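Local coordinates for protein putative histidinol-phosphate aminotransferase (Burkholderia pseudomallei, PDB 3P1T) that probably catalyses the pyridoxal-phosphate-dependent transamination between L-histidinol phosphate and 2-oxoglutarate, a step of histidine biosynthesis, at residues A96-D101 with F307-H312; R92-W97 with F115-T120; V280-A285 with I313-G318; T148-S153 with V272-A277; A142-P147 with S177-R182. All coordinates share one frame; numbering follows the deposited sequence.

Interaction 1: A96-D101 with F307-H312; sequences AWPGFD and FGLHHH
The carbonyl of Phe307 is the polar hub where 96-101 meets 307-312. Gly99 N donates to Phe307 O (3.2 Å), lying in the carbonyl plane, and Pro98 CA adds a CA-H...O contact to the same oxygen at 3.1 Å. Pro98, lacking an N-H, thus contributes its CA-H while Gly99 supplies the N-H.

The same carbonyl group also meets a flat ring. The six-membered ring of the Trp97 indole does the touching, with Trp97 CH2 3.4 Å from Phe307 C. Having CG anti to the backbone N (chi1 -168°) carries the indole to the Phe307 carbonyl, whose oxygen lies over one face of the ring. Gly308 suits the site, since its positive phi (94°) is easy for glycine and its bare CA lies close to the indole.

Two further oxygens approach the Phe307 ring. Gly99 O lies at its edge, and Asp101 OD1 comes to 3.3 Å from Phe307 CE1, carboxylate and ring planes 74° apart. The other oxygen of Asp101, OD2, bonds to Gln306.

Apolar packing is made by Pro98, held after a cis peptide bond. Its ring crosses Leu309 at about a right angle, Pro98 CB coming to 3.6 Å from Leu309 CG.

Both pieces are loops: 96-101 links strand 92-96 to helix 102-107, whose Arg104 makes a cation-pi contact with Trp97, and 307-312 links strand 299-303 to strand 312-316. The contact thus ties the seven-stranded sheet to the four-stranded one, with Phe307 resting on Pro147 and Leu309 on Leu281 of strand 279-283.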
# COMPACT_ATOMS: atom_id res chain seq x y z
N ALA A 96 -15.22 20.52 2.71
CA ALA A 96 -16.45 20.98 2.06
C ALA A 96 -17.51 19.90 2.11
O ALA A 96 -17.19 18.72 2.02
CB ALA A 96 -16.17 21.36 0.63
N TRP A 97 -18.76 20.29 2.28
CA TRP A 97 -19.88 19.37 2.22
C TRP A 97 -21.12 20.13 1.75
O TRP A 97 -21.55 21.06 2.44
CB TRP A 97 -20.15 18.64 3.53
CG TRP A 97 -21.11 17.50 3.35
CD1 TRP A 97 -22.45 17.51 3.61
CD2 TRP A 97 -20.83 16.22 2.75
NE1 TRP A 97 -23.01 16.30 3.27
CE2 TRP A 97 -22.04 15.49 2.75
CE3 TRP A 97 -19.66 15.61 2.25
CZ2 TRP A 97 -22.11 14.17 2.27
CZ3 TRP A 97 -19.74 14.31 1.75
CH2 TRP A 97 -20.95 13.60 1.79
N PRO A 98 -21.68 19.81 0.56
CA PRO A 98 -21.31 18.73 -0.37
C PRO A 98 -19.90 18.87 -0.91
O PRO A 98 -19.41 19.98 -1.08
CB PRO A 98 -22.32 18.89 -1.52
CG PRO A 98 -23.50 19.51 -0.88
CD PRO A 98 -22.90 20.50 0.09
N GLY A 99 -19.26 17.72 -1.15
CA GLY A 99 -17.91 17.61 -1.66
C GLY A 99 -17.46 16.16 -1.59
O GLY A 99 -18.26 15.29 -1.25
N PHE A 100 -16.19 15.89 -1.91
CA PHE A 100 -15.61 14.55 -1.89
C PHE A 100 -15.80 13.89 -0.51
O PHE A 100 -15.54 14.51 0.51
CB PHE A 100 -14.14 14.60 -2.29
CG PHE A 100 -13.44 13.27 -2.24
CD1 PHE A 100 -13.83 12.23 -3.08
CD2 PHE A 100 -12.36 13.06 -1.38
CE1 PHE A 100 -13.19 10.99 -3.02
CE2 PHE A 100 -11.70 11.83 -1.35
CZ PHE A 100 -12.13 10.80 -2.16
N ASP A 101 -16.31 12.67 -0.50
CA ASP A 101 -16.71 11.95 0.71
C ASP A 101 -15.57 11.17 1.39
O ASP A 101 -15.77 10.67 2.50
CB ASP A 101 -17.86 10.96 0.37
CG ASP A 101 -17.56 9.87 -0.67
OD1 ASP A 101 -16.69 10.10 -1.56
OD2 ASP A 101 -18.23 8.80 -0.63
N PHE A 307 -22.21 12.37 -2.21
CA PHE A 307 -21.42 13.55 -1.84
C PHE A 307 -22.29 14.65 -1.19
O PHE A 307 -21.78 15.73 -0.91
CB PHE A 307 -20.70 14.10 -3.07
CG PHE A 307 -19.99 13.03 -3.86
CD1 PHE A 307 -18.77 12.53 -3.44
CD2 PHE A 307 -20.56 12.51 -5.02
CE1 PHE A 307 -18.12 11.52 -4.15
CE2 PHE A 307 -19.91 11.50 -5.74
CZ PHE A 307 -18.69 11.01 -5.30
N GLY A 308 -23.56 14.36 -0.92
CA GLY A 308 -24.48 15.29 -0.27
C GLY A 308 -25.32 16.10 -1.24
O GLY A 308 -26.11 16.96 -0.82
N LEU A 309 -25.12 15.84 -2.55
CA LEU A 309 -25.86 16.51 -3.61
C LEU A 309 -26.91 15.58 -4.19
O LEU A 309 -26.79 15.14 -5.34
CB LEU A 309 -24.93 17.03 -4.70
CG LEU A 309 -24.36 18.39 -4.49
CD1 LEU A 309 -23.17 18.61 -5.39
CD2 LEU A 309 -25.40 19.47 -4.71
N HIS A 310 -27.95 15.29 -3.40
CA HIS A 310 -29.06 14.44 -3.81
C HIS A 310 -29.78 15.09 -4.96
O HIS A 310 -29.76 16.32 -5.10
CB HIS A 310 -30.02 14.20 -2.64
CG HIS A 310 -29.33 13.60 -1.47
ND1 HIS A 310 -28.74 14.39 -0.50
CD2 HIS A 310 -29.09 12.30 -1.19
CE1 HIS A 310 -28.16 13.55 0.34
NE2 HIS A 310 -28.35 12.28 -0.03
N HIS A 311 -30.40 14.26 -5.81
CA HIS A 311 -31.16 14.70 -6.97
C HIS A 311 -30.24 15.47 -7.95
O HIS A 311 -30.61 16.49 -8.55
CB HIS A 311 -32.40 15.51 -6.57
CG HIS A 311 -33.37 14.68 -5.79
ND1 HIS A 311 -34.30 13.85 -6.42
CD2 HIS A 311 -33.44 14.49 -4.46
CE1 HIS A 311 -34.93 13.21 -5.43
NE2 HIS A 311 -34.46 13.58 -4.24
N HIS A 312 -29.03 14.91 -8.13
CA HIS A 312 -27.97 15.29 -9.05
C HIS A 312 -27.26 14.04 -9.52
O HIS A 312 -27.21 13.06 -8.77
CB HIS A 312 -26.96 16.26 -8.40
CG HIS A 312 -27.41 17.68 -8.26
ND1 HIS A 312 -28.12 18.10 -7.16
CD2 HIS A 312 -27.14 18.74 -9.05
CE1 HIS A 312 -28.31 19.40 -7.34
NE2 HIS A 312 -27.74 19.83 -8.47

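Interaction 2: R92-W97 with F115-T120; sequences RFVTAW and FEIGLT
Phe115 N donates to Phe93 O (3.0 Å), the first of the backbone bonds that pair 92-97 with 115-120. Thr95 N donates a weak bond to Phe115 O at 3.3 Å. Thr95 O then accepts from Ile117 N, and Ile117 O from Trp97 N at 2.9 Å. Each bond steps to the other strand and onward, the zigzag of parallel pairing, which joins Val94 to Phe115, Thr95 to Glu116 and Ala96 to Ile117.

A water lies on the face that carries Thr95 and Glu116. It accepts from Thr95 OG1 (2.6 Å) and donates to Glu116 OE2 (2.8 Å) and to Ala96 O. Thr95 OG1 is also bonded to His114, while Glu116 OE2 forms a salt bridge with Arg104, so this buried threonine and its acidic neighbour both have their polar ends answered. The extended Glu116 chain runs beside Trp97, bringing its carboxylate close to Trp97 CB.

The two strands belong to a beta-alpha-beta unit: strand 92-96, helix 102-107, strand 113-117, the last forming an edge of the seven-stranded sheet within this chain.

At the start of strand 92-96, the guanidinium of Arg92 lies flat on Phe115, centres 4.5 Å apart and planes at 14°. A bend at chi3 (72°) turns the long chain so that Phe115 CB lies over one face of the guanidinium, 3.5 Å from Arg92 NH1, while NH2 makes a salt bridge to Asp137. On the same side as Phe115, Val94 CG1 touches Ile117 CD1 at 3.6 Å; Ile117 packs on helix 127-130 and Val94 on strand 137-142.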
# COMPACT_ATOMS: atom_id res chain seq x y z
N ARG A 92 -8.66 21.12 14.24
CA ARG A 92 -10.00 20.90 13.71
C ARG A 92 -9.84 20.77 12.22
O ARG A 92 -9.24 21.62 11.57
CB ARG A 92 -10.95 22.03 14.10
CG ARG A 92 -12.37 21.81 13.63
CD ARG A 92 -13.30 22.94 14.03
NE ARG A 92 -13.07 24.18 13.28
CZ ARG A 92 -13.95 25.17 13.20
NH1 ARG A 92 -15.14 25.06 13.78
NH2 ARG A 92 -13.67 26.27 12.50
N PHE A 93 -10.32 19.66 11.67
CA PHE A 93 -10.24 19.42 10.24
C PHE A 93 -11.48 20.02 9.58
O PHE A 93 -12.61 19.86 10.08
CB PHE A 93 -10.05 17.93 9.95
CG PHE A 93 -8.62 17.55 10.23
CD1 PHE A 93 -8.18 17.34 11.54
CD2 PHE A 93 -7.69 17.46 9.20
CE1 PHE A 93 -6.84 17.07 11.81
CE2 PHE A 93 -6.36 17.16 9.47
CZ PHE A 93 -5.94 16.98 10.77
N VAL A 94 -11.24 20.81 8.53
CA VAL A 94 -12.29 21.54 7.82
C VAL A 94 -12.33 21.07 6.36
O VAL A 94 -11.34 21.16 5.63
CB VAL A 94 -12.06 23.06 7.94
CG1 VAL A 94 -13.03 23.83 7.05
CG2 VAL A 94 -12.17 23.53 9.37
N THR A 95 -13.48 20.55 5.94
CA THR A 95 -13.70 20.06 4.58
C THR A 95 -15.00 20.65 4.04
O THR A 95 -15.80 21.20 4.80
CB THR A 95 -13.74 18.51 4.57
OG1 THR A 95 -14.87 18.04 5.32
CG2 THR A 95 -12.45 17.88 5.09
N ALA A 96 -15.22 20.52 2.71
CA ALA A 96 -16.45 20.98 2.06
C ALA A 96 -17.51 19.90 2.11
O ALA A 96 -17.19 18.72 2.02
CB ALA A 96 -16.17 21.36 0.63
N TRP A 97 -18.76 20.29 2.28
CA TRP A 97 -19.88 19.37 2.22
C TRP A 97 -21.12 20.13 1.75
O TRP A 97 -21.55 21.06 2.44
CB TRP A 97 -20.15 18.64 3.53
CG TRP A 97 -21.11 17.50 3.35
CD1 TRP A 97 -22.45 17.51 3.61
CD2 TRP A 97 -20.83 16.22 2.75
NE1 TRP A 97 -23.01 16.30 3.27
CE2 TRP A 97 -22.04 15.49 2.75
CE3 TRP A 97 -19.66 15.61 2.25
CZ2 TRP A 97 -22.11 14.17 2.27
CZ3 TRP A 97 -19.74 14.31 1.75
CH2 TRP A 97 -20.95 13.60 1.79
N PHE A 115 -15.35 20.21 11.19
CA PHE A 115 -16.26 21.30 10.81
C PHE A 115 -16.37 21.30 9.31
O PHE A 115 -15.36 21.11 8.63
CB PHE A 115 -15.81 22.66 11.36
CG PHE A 115 -16.65 23.83 10.85
CD1 PHE A 115 -17.91 24.07 11.38
CD2 PHE A 115 -16.18 24.66 9.83
CE1 PHE A 115 -18.70 25.13 10.88
CE2 PHE A 115 -16.97 25.72 9.34
CZ PHE A 115 -18.22 25.95 9.87
N GLU A 116 -17.57 21.51 8.77
CA GLU A 116 -17.75 21.48 7.31
C GLU A 116 -18.27 22.80 6.75
O GLU A 116 -19.15 23.43 7.34
CB GLU A 116 -18.71 20.37 6.89
CG GLU A 116 -18.13 18.98 7.06
CD GLU A 116 -19.11 17.88 6.74
OE1 GLU A 116 -20.29 17.98 7.17
OE2 GLU A 116 -18.71 16.91 6.07
N ILE A 117 -17.71 23.18 5.59
CA ILE A 117 -18.08 24.37 4.81
C ILE A 117 -19.14 23.95 3.80
O ILE A 117 -18.90 23.09 2.96
CB ILE A 117 -16.86 25.03 4.11
CG1 ILE A 117 -15.80 25.45 5.12
CG2 ILE A 117 -17.30 26.22 3.23
CD1 ILE A 117 -14.49 25.84 4.50
N GLY A 118 -20.30 24.58 3.89
CA GLY A 118 -21.40 24.32 2.97
C GLY A 118 -21.22 24.99 1.63
O GLY A 118 -20.22 25.68 1.38
N LEU A 119 -22.20 24.78 0.73
CA LEU A 119 -22.15 25.38 -0.60
C LEU A 119 -23.33 26.30 -0.83
O LEU A 119 -24.42 26.11 -0.26
CB LEU A 119 -22.11 24.31 -1.71
CG LEU A 119 -20.99 23.25 -1.68
CD1 LEU A 119 -21.10 22.34 -2.87
CD2 LEU A 119 -19.59 23.87 -1.65
N THR A 120 -23.13 27.30 -1.70
CA THR A 120 -24.17 28.22 -2.14
C THR A 120 -25.02 27.46 -3.17
O THR A 120 -24.70 26.32 -3.50
CB THR A 120 -23.56 29.54 -2.71
OG1 THR A 120 -22.92 29.29 -3.97
CG2 THR A 120 -22.61 30.24 -1.73
O HOH W 1 -16.76 16.78 4.13

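Interaction 3: V280-A285 with I313-G318; sequences VLVENA and IRISIG
Ile313 O is gripped twice by the strand opposite: Val282 N donates to it at 2.8 Å almost in line (173° at the hydrogen), and Leu281 CA adds a CA-H...O contact at 3.5 Å. Ile313 N answers with a bond to Val282 O at 2.8 Å, and two residues on, Val280 and Ile315 exchange a second reciprocal pair. These are the hydrogen-bonded pairs of an antiparallel ladder, with Leu281 and Arg314 as the non-hydrogen-bonded pair between them.

Val280, Val282, Ile313 and Ile315 share a face; all are branched at CB, which favours extended chain, and apolar, which suits a buried face. Val282 CG2 meets Ile315 CD1 at 3.7 Å. Asn284, just past the strand, lays its amide nitrogen beside Ile313 CG2, while its oxygen is bonded to Thr290 and its nitrogen to Gly287 O.

On the other face Arg314 leads away from Leu281. Its NH1 bonds to Asn146 and to a bound tartrate, probably from the crystallisation liquor, consistent with the substrate-binding arginine of related aminotransferases.

Strand 312-316 lies inside the four-stranded sheet; strand 279-283 is outermost as counted within this chain, though Leu281 also pairs with Ala273. Helices 244-267 and 320-333 pack on the aliphatic face, Val282 meeting Leu265 and Ile315 meeting Leu326 and Leu330.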
# COMPACT_ATOMS: atom_id res chain seq x y z
N VAL A 280 -19.25 16.02 -15.60
CA VAL A 280 -20.20 17.14 -15.50
C VAL A 280 -21.28 16.79 -14.47
O VAL A 280 -21.75 15.64 -14.42
CB VAL A 280 -20.84 17.59 -16.84
CG1 VAL A 280 -19.82 18.29 -17.74
CG2 VAL A 280 -21.53 16.43 -17.57
N LEU A 281 -21.66 17.78 -13.61
CA LEU A 281 -22.74 17.61 -12.64
C LEU A 281 -24.04 18.06 -13.30
O LEU A 281 -24.09 19.18 -13.83
CB LEU A 281 -22.47 18.34 -11.34
CG LEU A 281 -23.43 18.03 -10.18
CD1 LEU A 281 -23.15 16.65 -9.57
CD2 LEU A 281 -23.34 19.07 -9.11
N VAL A 282 -25.05 17.18 -13.34
CA VAL A 282 -26.35 17.44 -13.98
C VAL A 282 -27.47 17.35 -12.93
O VAL A 282 -27.45 16.44 -12.10
CB VAL A 282 -26.59 16.47 -15.16
CG1 VAL A 282 -27.89 16.78 -15.89
CG2 VAL A 282 -25.43 16.50 -16.14
N GLU A 283 -28.45 18.29 -12.99
CA GLU A 283 -29.63 18.29 -12.12
C GLU A 283 -30.50 17.09 -12.43
O GLU A 283 -30.75 16.79 -13.61
CB GLU A 283 -30.46 19.58 -12.25
CG GLU A 283 -29.85 20.80 -11.59
CD GLU A 283 -30.74 22.04 -11.53
OE1 GLU A 283 -31.97 21.92 -11.74
OE2 GLU A 283 -30.19 23.13 -11.24
N ASN A 284 -30.95 16.38 -11.38
CA ASN A 284 -31.78 15.19 -11.55
C ASN A 284 -32.94 15.17 -10.52
O ASN A 284 -32.94 14.36 -9.60
CB ASN A 284 -30.93 13.93 -11.44
CG ASN A 284 -31.70 12.66 -11.69
OD1 ASN A 284 -32.63 12.61 -12.52
ND2 ASN A 284 -31.37 11.63 -10.92
N ALA A 285 -33.95 16.00 -10.73
CA ALA A 285 -35.13 16.04 -9.86
C ALA A 285 -35.89 14.70 -9.85
O ALA A 285 -36.47 14.33 -8.83
CB ALA A 285 -36.06 17.15 -10.29
N ILE A 313 -26.71 14.06 -10.73
CA ILE A 313 -25.92 12.93 -11.22
C ILE A 313 -24.59 13.48 -11.73
O ILE A 313 -24.54 14.59 -12.27
CB ILE A 313 -26.63 12.02 -12.28
CG1 ILE A 313 -27.19 12.84 -13.47
CG2 ILE A 313 -27.71 11.15 -11.62
CD1 ILE A 313 -27.63 12.05 -14.67
N ARG A 314 -23.52 12.73 -11.52
CA ARG A 314 -22.18 13.07 -11.99
C ARG A 314 -21.88 12.14 -13.14
O ARG A 314 -21.77 10.93 -12.95
CB ARG A 314 -21.13 12.99 -10.86
CG ARG A 314 -19.78 13.61 -11.24
CD ARG A 314 -18.66 13.14 -10.33
NE ARG A 314 -18.39 11.72 -10.54
CZ ARG A 314 -17.83 10.93 -9.64
NH1 ARG A 314 -17.47 11.41 -8.46
NH2 ARG A 314 -17.65 9.64 -9.91
N ILE A 315 -21.84 12.69 -14.35
CA ILE A 315 -21.58 11.94 -15.57
C ILE A 315 -20.11 12.10 -15.97
O ILE A 315 -19.68 13.23 -16.22
CB ILE A 315 -22.53 12.41 -16.72
CG1 ILE A 315 -24.02 12.36 -16.30
CG2 ILE A 315 -22.25 11.60 -17.99
CD1 ILE A 315 -24.99 12.96 -17.29
N SER A 316 -19.35 11.00 -16.04
CA SER A 316 -17.96 11.09 -16.48
C SER A 316 -17.89 11.27 -18.00
O SER A 316 -18.87 10.98 -18.71
CB SER A 316 -17.17 9.85 -16.05
OG SER A 316 -17.18 9.73 -14.64
N ILE A 317 -16.77 11.81 -18.50
CA ILE A 317 -16.55 12.00 -19.93
C ILE A 317 -15.62 10.87 -20.39
O ILE A 317 -14.45 10.82 -19.96
CB ILE A 317 -16.00 13.42 -20.24
CG1 ILE A 317 -16.90 14.55 -19.67
CG2 ILE A 317 -15.69 13.60 -21.71
CD1 ILE A 317 -18.37 14.57 -20.10
N GLY A 318 -16.17 9.95 -21.19
CA GLY A 318 -15.43 8.80 -21.70
C GLY A 318 -14.97 9.01 -23.13
O GLY A 318 -14.77 10.15 -23.55

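Interaction 4: T148-S153 with V272-A277; sequences TGQALS and VASSEA. With EDO (1,2-ethanediol), chain G.
Gly149 and Ser275 bring their backbones within 4.1 Å (CA to CA) where two loops cross, and Gly149 O accepts from Glu276 N at 2.8 Å, the donor in the carbonyl plane on a lone pair. The touching parts, 148-151 and 273-277, run end to end at 64° to each other. Glycine fits here: phi is positive (75°) and its bare CA faces the hydroxyl of Ser275.

Gln150 supplies the side-chain bond. Its chain bends back at chi2 (-57°), so that NE2 reaches Ser274 OG at 3.0 Å, nearly in the plane of the amide; this bond and a weak one from NE2 to Thr148 O together favour this turn of the amide. A sulfate ion, probably from the crystallisation liquor, lies next to the side chain of Ser274.

Thr148 and Gly149 close the Asn-Pro-Thr-Gly sequence, a signature of class I and II aminotransferases, in the loop between strand 137-142 and helix 154-163. Opposite, Ser275 forms an ST turn, its OG accepting from Ala277 N at 3.1 Å and bonding also to Phe279 O, and so shapes the lead-in to strand 279-283. A 1,2-ethanediol, probably also from the liquor, makes a weak bond from its O2 to Ser275 O (2.9 Å).

Small Ala151 sets its methyl against the aliphatic part of Glu276, Ala151 CB lying 4.1 Å from Glu276 CG, while the carboxylate beyond bonds to Ser178.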
# COMPACT_ATOMS: atom_id res chain seq x y z
N THR A 148 -18.74 18.81 -7.98
CA THR A 148 -19.26 20.06 -8.56
C THR A 148 -18.48 20.49 -9.80
O THR A 148 -19.04 21.14 -10.68
CB THR A 148 -19.26 21.18 -7.51
OG1 THR A 148 -17.92 21.50 -7.15
CG2 THR A 148 -20.08 20.83 -6.27
N GLY A 149 -17.21 20.12 -9.85
CA GLY A 149 -16.32 20.48 -10.94
C GLY A 149 -15.89 21.93 -10.88
O GLY A 149 -15.32 22.45 -11.83
N GLN A 150 -16.17 22.60 -9.76
CA GLN A 150 -15.83 23.99 -9.54
C GLN A 150 -14.42 24.13 -9.05
O GLN A 150 -13.92 23.28 -8.29
CB GLN A 150 -16.80 24.65 -8.52
CG GLN A 150 -18.27 24.66 -8.92
CD GLN A 150 -18.52 25.33 -10.24
OE1 GLN A 150 -18.27 26.54 -10.42
NE2 GLN A 150 -19.04 24.55 -11.18
N ALA A 151 -13.79 25.24 -9.46
CA ALA A 151 -12.44 25.64 -9.06
C ALA A 151 -12.47 26.76 -8.02
O ALA A 151 -13.35 27.62 -8.07
CB ALA A 151 -11.65 26.09 -10.28
N LEU A 152 -11.52 26.72 -7.05
CA LEU A 152 -11.39 27.74 -6.01
C LEU A 152 -10.99 29.06 -6.62
O LEU A 152 -10.08 29.09 -7.44
CB LEU A 152 -10.37 27.32 -4.94
CG LEU A 152 -10.71 26.08 -4.15
CD1 LEU A 152 -9.54 25.64 -3.30
CD2 LEU A 152 -11.97 26.27 -3.33
N SER A 153 -11.69 30.14 -6.23
CA SER A 153 -11.36 31.47 -6.77
C SER A 153 -10.09 32.03 -6.11
O SER A 153 -9.68 31.55 -5.05
CB SER A 153 -12.51 32.46 -6.57
OG SER A 153 -12.59 32.93 -5.24
N VAL A 272 -26.90 21.67 -16.50
CA VAL A 272 -25.53 21.19 -16.35
C VAL A 272 -24.70 22.29 -15.71
O VAL A 272 -24.83 23.45 -16.09
CB VAL A 272 -24.95 20.76 -17.73
CG1 VAL A 272 -23.57 20.11 -17.58
CG2 VAL A 272 -25.91 19.82 -18.47
N ALA A 273 -23.85 21.92 -14.76
CA ALA A 273 -22.93 22.84 -14.10
C ALA A 273 -21.61 22.93 -14.86
O ALA A 273 -21.18 21.93 -15.45
CB ALA A 273 -22.68 22.36 -12.67
N SER A 274 -20.94 24.10 -14.81
CA SER A 274 -19.60 24.27 -15.37
C SER A 274 -18.65 23.28 -14.69
O SER A 274 -18.92 22.88 -13.55
CB SER A 274 -19.12 25.71 -15.20
OG SER A 274 -18.93 26.05 -13.83
N SER A 275 -17.62 22.80 -15.40
CA SER A 275 -16.68 21.84 -14.84
C SER A 275 -15.29 22.11 -15.28
O SER A 275 -15.07 22.47 -16.45
CB SER A 275 -17.05 20.41 -15.23
OG SER A 275 -16.14 19.48 -14.64
N GLU A 276 -14.33 21.86 -14.37
CA GLU A 276 -12.90 21.97 -14.59
C GLU A 276 -12.26 20.58 -14.48
O GLU A 276 -11.04 20.46 -14.53
CB GLU A 276 -12.29 22.95 -13.59
CG GLU A 276 -12.55 24.40 -13.91
CD GLU A 276 -11.61 24.92 -14.97
OE1 GLU A 276 -10.50 25.36 -14.60
OE2 GLU A 276 -11.97 24.86 -16.17
N ALA A 277 -13.08 19.54 -14.33
CA ALA A 277 -12.61 18.15 -14.20
C ALA A 277 -13.08 17.31 -15.40
O ALA A 277 -13.58 17.89 -16.36
CB ALA A 277 -13.12 17.57 -12.90
C1 EDO G . -16.49 22.95 -20.00
O1 EDO G . -17.78 22.29 -19.97
C2 EDO G . -16.35 23.86 -18.77
O2 EDO G . -15.02 24.39 -18.57

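Interaction 5: A142-P147 with S177-R182; sequences ANPSNP and SSFRAR
The amide of Asn143 approaches Phe179 CZ obliquely, Asn143 ND2 standing 3.5 Å from that atom, with the amide and ring planes only 19° apart. Pro144 slides past the same ring in the opposite sense and puts its CD 4.0 Å from Phe179 CZ, while Pro144 CG touches Ser177 CB. Proline suits the place, for its peptide bond is cis and its compact apolar ring packs against the aromatic.

No direct hydrogen bond crosses; the polar link between Asn143 and Arg182 runs through water. Two waters accept from Asn143 ND2, each at 3.0 Å, and one of them, lying over a face of the Phe179 ring, also accepts from Arg182 NH2 at 3.2 Å, the other more weakly from NH1.

In the next shell, Asn143 OD1 is bonded to Leu152 N, which settles the turn of the amide. Ser177 OG sits over the centre of the opposite face of the Phe179 ring and accepts from Phe179 N at 3.3 Å, an ST turn. With CG between the backbone N and carbonyl carbon (chi1 54°), the ring folds over that hydroxyl, which Val174 O also engages. Arg182 lays a guanidinium face over Phe179 CD1.

The contact joins the loop between strand 137-142 and helix 154-163 to the one between strands 166-170 and 190-195, beside Ala151 and Glu276.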
# COMPACT_ATOMS: atom_id res chain seq x y z
N ALA A 142 -10.65 19.92 -2.28
CA ALA A 142 -10.33 19.42 -3.62
C ALA A 142 -10.48 20.57 -4.61
O ALA A 142 -11.50 21.26 -4.59
CB ALA A 142 -11.24 18.25 -3.98
N ASN A 143 -9.44 20.81 -5.44
CA ASN A 143 -9.45 21.87 -6.46
C ASN A 143 -8.91 21.31 -7.80
O ASN A 143 -7.71 21.04 -7.91
CB ASN A 143 -8.65 23.10 -6.02
CG ASN A 143 -8.78 24.29 -6.93
OD1 ASN A 143 -9.82 24.54 -7.52
ND2 ASN A 143 -7.73 25.10 -7.03
N PRO A 144 -9.77 21.10 -8.84
CA PRO A 144 -11.23 21.33 -8.90
C PRO A 144 -11.96 20.39 -7.95
O PRO A 144 -11.41 19.34 -7.59
CB PRO A 144 -11.58 21.03 -10.37
CG PRO A 144 -10.28 21.10 -11.11
CD PRO A 144 -9.26 20.59 -10.13
N SER A 145 -13.18 20.77 -7.53
CA SER A 145 -13.96 19.95 -6.59
C SER A 145 -14.70 18.77 -7.24
O SER A 145 -15.18 18.85 -8.37
CB SER A 145 -15.00 20.82 -5.88
OG SER A 145 -15.82 20.02 -5.03
N ASN A 146 -14.81 17.68 -6.49
CA ASN A 146 -15.57 16.48 -6.84
C ASN A 146 -16.78 16.46 -5.91
O ASN A 146 -16.57 16.55 -4.70
CB ASN A 146 -14.69 15.22 -6.74
CG ASN A 146 -15.39 13.90 -7.02
OD1 ASN A 146 -16.50 13.84 -7.52
ND2 ASN A 146 -14.73 12.81 -6.71
N PRO A 147 -18.05 16.51 -6.40
CA PRO A 147 -18.52 16.33 -7.79
C PRO A 147 -19.00 17.60 -8.52
O PRO A 147 -19.62 17.46 -9.59
CB PRO A 147 -19.73 15.42 -7.56
CG PRO A 147 -20.35 15.96 -6.29
CD PRO A 147 -19.20 16.50 -5.47
N SER A 177 -8.14 21.06 -15.90
CA SER A 177 -8.47 22.44 -15.54
C SER A 177 -7.84 23.48 -16.50
O SER A 177 -7.20 23.14 -17.52
CB SER A 177 -8.04 22.74 -14.11
OG SER A 177 -6.63 22.89 -14.03
N SER A 178 -8.08 24.76 -16.16
CA SER A 178 -7.63 25.95 -16.87
C SER A 178 -6.40 26.55 -16.18
O SER A 178 -5.86 27.55 -16.66
CB SER A 178 -8.76 26.98 -16.92
OG SER A 178 -9.99 26.41 -17.33
N PHE A 179 -5.96 25.94 -15.07
CA PHE A 179 -4.84 26.46 -14.28
C PHE A 179 -3.69 25.43 -14.17
O PHE A 179 -2.99 25.39 -13.17
CB PHE A 179 -5.33 26.90 -12.88
CG PHE A 179 -6.11 25.91 -12.03
CD1 PHE A 179 -5.45 25.08 -11.13
CD2 PHE A 179 -7.50 25.87 -12.07
CE1 PHE A 179 -6.17 24.20 -10.31
CE2 PHE A 179 -8.21 24.99 -11.26
CZ PHE A 179 -7.54 24.16 -10.39
N ARG A 180 -3.44 24.67 -15.25
CA ARG A 180 -2.34 23.70 -15.30
C ARG A 180 -0.98 24.39 -15.28
O ARG A 180 -0.03 23.83 -14.73
CB ARG A 180 -2.44 22.82 -16.55
CG ARG A 180 -3.60 21.84 -16.54
CD ARG A 180 -3.57 20.97 -17.79
NE ARG A 180 -2.43 20.06 -17.79
CZ ARG A 180 -1.95 19.44 -18.86
NH1 ARG A 180 -2.49 19.65 -20.05
NH2 ARG A 180 -0.91 18.62 -18.75
N ALA A 181 -0.88 25.61 -15.86
CA ALA A 181 0.36 26.40 -15.93
C ALA A 181 0.88 26.79 -14.52
O ALA A 181 2.09 26.83 -14.29
CB ALA A 181 0.13 27.65 -16.77
N ARG A 182 -0.06 27.08 -13.61
CA ARG A 182 0.17 27.44 -12.21
C ARG A 182 0.98 26.33 -11.51
O ARG A 182 0.60 25.15 -11.62
CB ARG A 182 -1.21 27.63 -11.55
CG ARG A 182 -1.17 28.09 -10.13
CD ARG A 182 -2.44 27.73 -9.40
NE ARG A 182 -3.58 28.55 -9.80
CZ ARG A 182 -4.80 28.41 -9.29
NH1 ARG A 182 -5.04 27.47 -8.38
NH2 ARG A 182 -5.78 29.20 -9.68
O HOH W 2 -8.35 27.45 -8.77
O HOH W 3 -4.77 25.01 -6.45

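Interactions 1 and 2 start from the same chain piece and share Ala96 and Trp97, their centres 11 Å apart; interaction 2 pairs strands of the seven-stranded sheet, and interaction 1 carries its loop across to the four-stranded sheet of interaction 3. The centres of interactions 1 and 3 lie 13 Å apart. The segments of interactions 4 and 5, whose centres are 8 Å apart, alternate along the chain, all between the two segments of interaction 1. Residues 142-153 follow strand 137-142, and the loop 272-277 precedes strand 279-283. Interactions 3 and 5 touch through Pro147. Interactions 1, 3 and 5 thus join parts of both sheets near the tartrate, which may mark the substrate pocket.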